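Local coordinates for transcriptional regulator (Rhodococcus sp., PDB 2O0Y), which probably binds DNA and regulates transcription as a member of the IclR family, pairing a helix-turn-helix domain with a C-terminal GAF-like domain, at residues Q129-S132 with V136-V139; T113-I118 with R124-Q129. One frame throughout, in Å; residues are numbered along the deposited sequence.

Contact 1: residues Q129-S132 with V136-V139; sequences QCES and VRSV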
loop_
_atom_site.group_PDB
_atom_site.type_symbol
_atom_site.label_atom_id
_atom_site.label_comp_id
_atom_site.label_asym_id
_atom_site.label_seq_id
_atom_site.Cartn_x
_atom_site.Cartn_y
_atom_site.Cartn_z
ATOM N N GLN B 129 -13.798 8.004 13.079
ATOM C CA GLN B 129 -13.989 8.841 14.277
ATOM C C GLN B 129 -15.446 9.219 14.463
ATOM O O GLN B 129 -16.112 9.526 13.472
ATOM C CB GLN B 129 -13.181 10.129 14.072
ATOM C CG GLN B 129 -13.161 11.109 15.256
ATOM C CD GLN B 129 -12.204 12.269 15.004
ATOM O OE1 GLN B 129 -12.502 13.147 14.191
ATOM N NE2 GLN B 129 -11.017 12.251 15.672
ATOM N N CYS B 130 -15.943 9.205 15.694
ATOM C CA CYS B 130 -17.265 9.748 15.978
ATOM C C CYS B 130 -17.098 10.789 17.071
ATOM O O CYS B 130 -16.805 10.445 18.225
ATOM C CB CYS B 130 -18.206 8.650 16.469
ATOM S SG CYS B 130 -18.637 7.516 15.090
ATOM N N GLU B 131 -17.241 12.059 16.714
ATOM C CA GLU B 131 -17.024 13.116 17.693
ATOM C C GLU B 131 -18.236 13.249 18.586
ATOM O O GLU B 131 -19.375 13.063 18.144
ATOM C CB GLU B 131 -16.807 14.423 16.991
ATOM C CG GLU B 131 -15.390 14.576 16.361
ATOM C CD GLU B 131 -15.294 15.937 15.702
ATOM O OE1 GLU B 131 -15.358 16.943 16.424
ATOM O OE2 GLU B 131 -15.226 16.013 14.471
ATOM N N SER B 132 -18.013 13.601 19.840
ATOM C CA SER B 132 -19.126 13.924 20.718
ATOM C C SER B 132 -19.587 15.381 20.459
ATOM O O SER B 132 -19.000 16.099 19.655
ATOM C CB SER B 132 -18.748 13.712 22.183
ATOM O OG SER B 132 -18.033 14.804 22.749
ATOM N N VAL B 136 -15.761 21.092 24.690
ATOM C CA VAL B 136 -14.353 20.679 24.859
ATOM C C VAL B 136 -14.203 19.163 24.673
ATOM O O VAL B 136 -14.795 18.354 25.422
ATOM C CB VAL B 136 -13.775 21.166 26.227
ATOM C CG1 VAL B 136 -12.327 20.756 26.365
ATOM C CG2 VAL B 136 -13.902 22.662 26.351
ATOM N N ARG B 137 -13.472 18.755 23.642
ATOM C CA ARG B 137 -13.430 17.345 23.325
ATOM C C ARG B 137 -12.149 17.056 22.597
ATOM O O ARG B 137 -11.377 18.010 22.298
ATOM C CB ARG B 137 -14.653 16.947 22.497
ATOM C CG ARG B 137 -14.731 17.550 21.069
ATOM C CD ARG B 137 -16.020 17.067 20.430
ATOM N NE ARG B 137 -16.225 17.556 19.062
ATOM C CZ ARG B 137 -16.999 18.577 18.729
ATOM N NH1 ARG B 137 -17.633 19.323 19.644
ATOM N NH2 ARG B 137 -17.114 18.881 17.447
ATOM N N SER B 138 -11.880 15.770 22.348
ATOM C CA SER B 138 -10.758 15.389 21.473
ATOM C C SER B 138 -11.181 15.601 20.041
ATOM O O SER B 138 -12.274 15.184 19.620
ATOM C CB SER B 138 -10.356 13.893 21.586
ATOM O OG SER B 138 -9.782 13.474 20.324
ATOM N N VAL B 139 -10.328 16.264 19.279
ATOM C CA VAL B 139 -10.637 16.534 17.873
ATOM C C VAL B 139 -9.428 16.189 16.978
ATOM O O VAL B 139 -9.178 16.883 15.967
ATOM C CB VAL B 139 -11.071 18.011 17.689
ATOM C CG1 VAL B 139 -10.070 18.971 18.335
ATOM C CG2 VAL B 139 -11.234 18.341 16.245
#

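Contact 2: residues T113-I118 with R124-Q129; sequences TVNLYI and RVVVAQ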
loop_
_atom_site.group_PDB
_atom_site.type_symbol
_atom_site.label_atom_id
_atom_site.label_comp_id
_atom_site.label_asym_id
_atom_site.label_seq_id
_atom_site.Cartn_x
_atom_site.Cartn_y
_atom_site.Cartn_z
ATOM N N THR B 113 -15.328 11.796 22.288
ATOM C CA THR B 113 -14.977 11.457 20.917
ATOM C C THR B 113 -14.437 10.039 20.899
ATOM O O THR B 113 -13.617 9.695 21.758
ATOM C CB THR B 113 -13.933 12.422 20.366
ATOM O OG1 THR B 113 -14.568 13.717 20.207
ATOM C CG2 THR B 113 -13.404 11.913 18.947
ATOM N N VAL B 114 -14.912 9.229 19.939
ATOM C CA VAL B 114 -14.504 7.847 19.792
ATOM C C VAL B 114 -13.629 7.783 18.556
ATOM O O VAL B 114 -14.094 8.108 17.476
ATOM C CB VAL B 114 -15.708 6.942 19.605
ATOM C CG1 VAL B 114 -15.241 5.534 19.352
ATOM C CG2 VAL B 114 -16.593 6.992 20.876
ATOM N N ASN B 115 -12.373 7.331 18.710
ATOM C CA ASN B 115 -11.399 7.240 17.587
ATOM C C ASN B 115 -11.086 5.780 17.320
ATOM O O ASN B 115 -10.851 5.031 18.272
ATOM C CB ASN B 115 -10.087 7.917 18.020
ATOM C CG ASN B 115 -10.231 9.437 18.118
ATOM O OD1 ASN B 115 -10.784 10.066 17.222
ATOM N ND2 ASN B 115 -9.797 10.009 19.222
ATOM N N LEU B 116 -11.031 5.370 16.056
ATOM C CA LEU B 116 -10.594 4.012 15.747
ATOM C C LEU B 116 -9.210 4.192 15.175
ATOM O O LEU B 116 -9.059 4.807 14.111
ATOM C CB LEU B 116 -11.486 3.321 14.703
ATOM C CG LEU B 116 -11.288 1.798 14.507
ATOM C CD1 LEU B 116 -12.544 1.202 13.925
ATOM C CD2 LEU B 116 -10.228 1.531 13.466
ATOM N N TYR B 117 -8.198 3.667 15.861
ATOM C CA TYR B 117 -6.819 3.862 15.405
ATOM C C TYR B 117 -6.237 2.591 14.877
ATOM O O TYR B 117 -6.576 1.534 15.388
ATOM C CB TYR B 117 -5.969 4.156 16.616
ATOM C CG TYR B 117 -5.943 5.528 17.172
ATOM C CD1 TYR B 117 -5.048 6.464 16.657
ATOM C CD2 TYR B 117 -6.749 5.891 18.278
ATOM C CE1 TYR B 117 -4.970 7.746 17.206
ATOM C CE2 TYR B 117 -6.651 7.158 18.842
ATOM C CZ TYR B 117 -5.742 8.066 18.305
ATOM O OH TYR B 117 -5.584 9.330 18.814
ATOM N N ILE B 118 -5.340 2.691 13.880
ATOM C CA ILE B 118 -4.464 1.589 13.533
ATOM C C ILE B 118 -3.002 2.029 13.621
ATOM O O ILE B 118 -2.714 3.225 13.772
ATOM C CB ILE B 118 -4.788 1.114 12.070
ATOM C CG1 ILE B 118 -4.654 2.297 11.104
ATOM C CG2 ILE B 118 -6.198 0.514 12.011
ATOM C CD1 ILE B 118 -4.571 1.931 9.589
ATOM N N ARG B 124 0.533 5.948 14.994
ATOM C CA ARG B 124 -0.881 5.635 15.105
ATOM C C ARG B 124 -1.633 6.649 14.258
ATOM O O ARG B 124 -1.204 7.815 14.136
ATOM C CB ARG B 124 -1.359 5.705 16.548
ATOM C CG ARG B 124 -1.430 7.127 17.128
ATOM C CD ARG B 124 -2.135 7.152 18.525
ATOM N NE ARG B 124 -1.279 7.981 19.326
ATOM C CZ ARG B 124 -1.470 9.250 19.654
ATOM N NH1 ARG B 124 -2.584 9.901 19.371
ATOM N NH2 ARG B 124 -0.520 9.835 20.331
ATOM N N VAL B 125 -2.724 6.184 13.654
ATOM C CA VAL B 125 -3.501 6.951 12.692
ATOM C C VAL B 125 -4.939 6.690 12.997
ATOM O O VAL B 125 -5.359 5.536 13.128
ATOM C CB VAL B 125 -3.228 6.479 11.250
ATOM C CG1 VAL B 125 -3.878 7.435 10.229
ATOM C CG2 VAL B 125 -1.739 6.420 11.021
ATOM N N VAL B 126 -5.708 7.762 13.111
ATOM C CA VAL B 126 -7.168 7.639 13.253
ATOM C C VAL B 126 -7.736 7.419 11.883
ATOM O O VAL B 126 -7.483 8.192 10.930
ATOM C CB VAL B 126 -7.807 8.904 13.924
ATOM C CG1 VAL B 126 -9.267 8.799 13.975
ATOM C CG2 VAL B 126 -7.264 9.069 15.343
ATOM N N VAL B 127 -8.437 6.303 11.733
ATOM C CA VAL B 127 -8.989 5.977 10.421
ATOM C C VAL B 127 -10.511 6.012 10.385
ATOM O O VAL B 127 -11.134 5.925 9.323
ATOM C CB VAL B 127 -8.463 4.618 9.938
ATOM C CG1 VAL B 127 -6.913 4.720 9.652
ATOM C CG2 VAL B 127 -8.859 3.474 10.915
ATOM N N ALA B 128 -11.125 6.080 11.563
ATOM C CA ALA B 128 -12.527 6.472 11.661
ATOM C C ALA B 128 -12.788 7.115 13.008
ATOM O O ALA B 128 -12.067 6.829 13.964
ATOM C CB ALA B 128 -13.476 5.222 11.475
ATOM N N GLN B 129 -13.798 8.004 13.079
ATOM C CA GLN B 129 -13.989 8.841 14.277
ATOM C C GLN B 129 -15.446 9.219 14.463
ATOM O O GLN B 129 -16.112 9.526 13.472
ATOM C CB GLN B 129 -13.181 10.129 14.072
ATOM C CG GLN B 129 -13.161 11.109 15.256
ATOM C CD GLN B 129 -12.204 12.269 15.004
ATOM O OE1 GLN B 129 -12.502 13.147 14.191
ATOM N NE2 GLN B 129 -11.017 12.251 15.672
#

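Contact 1: residues Q129-S132 with V136-V139
Glu131 and Arg137 meet because their first torsions turn both chains toward each other across the two segments. Arg137 sets CG between its backbone N and carbonyl carbon (chi1 67°) and runs extended to NE, while Glu131 holds CG beside its own backbone N (chi1 -76°) and stretches out to the carboxylate. The two side chains cross at about a right angle. Arg137 grips side-on, but both of its nitrogens converge on a single oxygen: NE lies 2.8 Å from Glu131 OE1 and meets the anti lone pair of that oxygen, and NH2 lies 2.8 Å from the same Glu131 OE1, coming from above the carboxylate plane. OE1 stays almost in the guanidinium plane, although the two flat groups are twisted 38° apart, so this is a forked salt bridge and not the paired two-oxygen kind. Ser132 O sits over one face of the guanidinium, 3.3 Å from Arg137 CZ, where it could ease the positive charge without a hydrogen bond. Alongside the arm, Ser132 OG packs 3.8 Å from Arg137 CD, its own polar partners being Gly111 O and Ala134 N. Shortening Arg137 to an alanine would probably leave the Glu131 carboxylate without its charged mate and Ser132 O without the guanidinium face beside it. NH1 of Arg137 bonds back to Ala134 O, tying the guanidinium to the short connection between the segments. The contact lies at the surface of the C-terminal domain, where strand 123-130 runs out into the loop leading to strand 146-147; Thr113 of strand 113-120 touches both Glu131 and Arg137, and Ser107 of helix 97-110 packs against Ser132.

Contact 2: residues T113-I118 with R124-Q129
A classic beta bulge interrupts the hairpin of strands 113-120 and 123-130, in the antiparallel sheet of the GAF-like C-terminal domain: Val127 and Ala128 both face Leu116. Leu116 N bonds to Ala128 O at 2.8 Å, and its carbonyl receives Val127 N almost head-on (C=O...N angle 174°). Beyond the bulge, Ile118 and Val125 form a hydrogen-bonded pair with reciprocal backbone bonds. On the face carrying Asn115, Tyr117, Val126 and Gln129, the amides of Asn115 and Gln129 lie side by side but twisted 51° apart, and Gln129 NE2 gives a straight 2.7 Å bond to Asn115 OD1. Ile140 O is a second acceptor for that NE2. Val126 places CG2 over one face of the Tyr117 ring, 3.6 Å from the centroid, a CH-pi contact displaced toward the rim. Arg124 runs alongside the same ring, its CD 3.2 Å from Tyr117 CE1; a bend at chi3 (134°) helps bring NH1 to 3.1 Å from Tyr117 OH, in a hydrogen bond less straight than that of the amides. Ala153 of helix 152-157 touches both Tyr117 and Arg124. The other face carries Leu116, Ile118, Val125 and Ala128, and Met103 of helix 97-110 meets Leu116 there. Val127, the extra residue of the bulge, presses CG2 unusually close to Leu116 CD2, at 3.5 Å, and packs CG1 3.6 Å from Ile118 CG1. The chemistry thus divides by face. One is polar, with the buried Asn115 and Tyr117 held at their ends by Gln129 and Arg124, and with a methyl over the Tyr117 ring. The other is aliphatic, and Val127 adds to it by bridging Leu116 and Ile118.

Gln129 belongs to both contacts, whose centres lie about 11 Å apart; both use strand 123-130. Contact 2 covers the paired body of the hairpin, contact 1 the exit of its second strand and the loop beyond. Thr113 joins them. Its OG1 lies 2.8 Å from Ser138 O, a probable hydrogen bond, so Thr113 ties the returning loop of contact 1 to contact 2. The ladder also carries on past Gln129, with Cys130 N 2.8 Å from Val114 O. The buried sheet pairing of contact 2 thus adjoins the surface salt bridge of contact 1, all within the C-terminal domain.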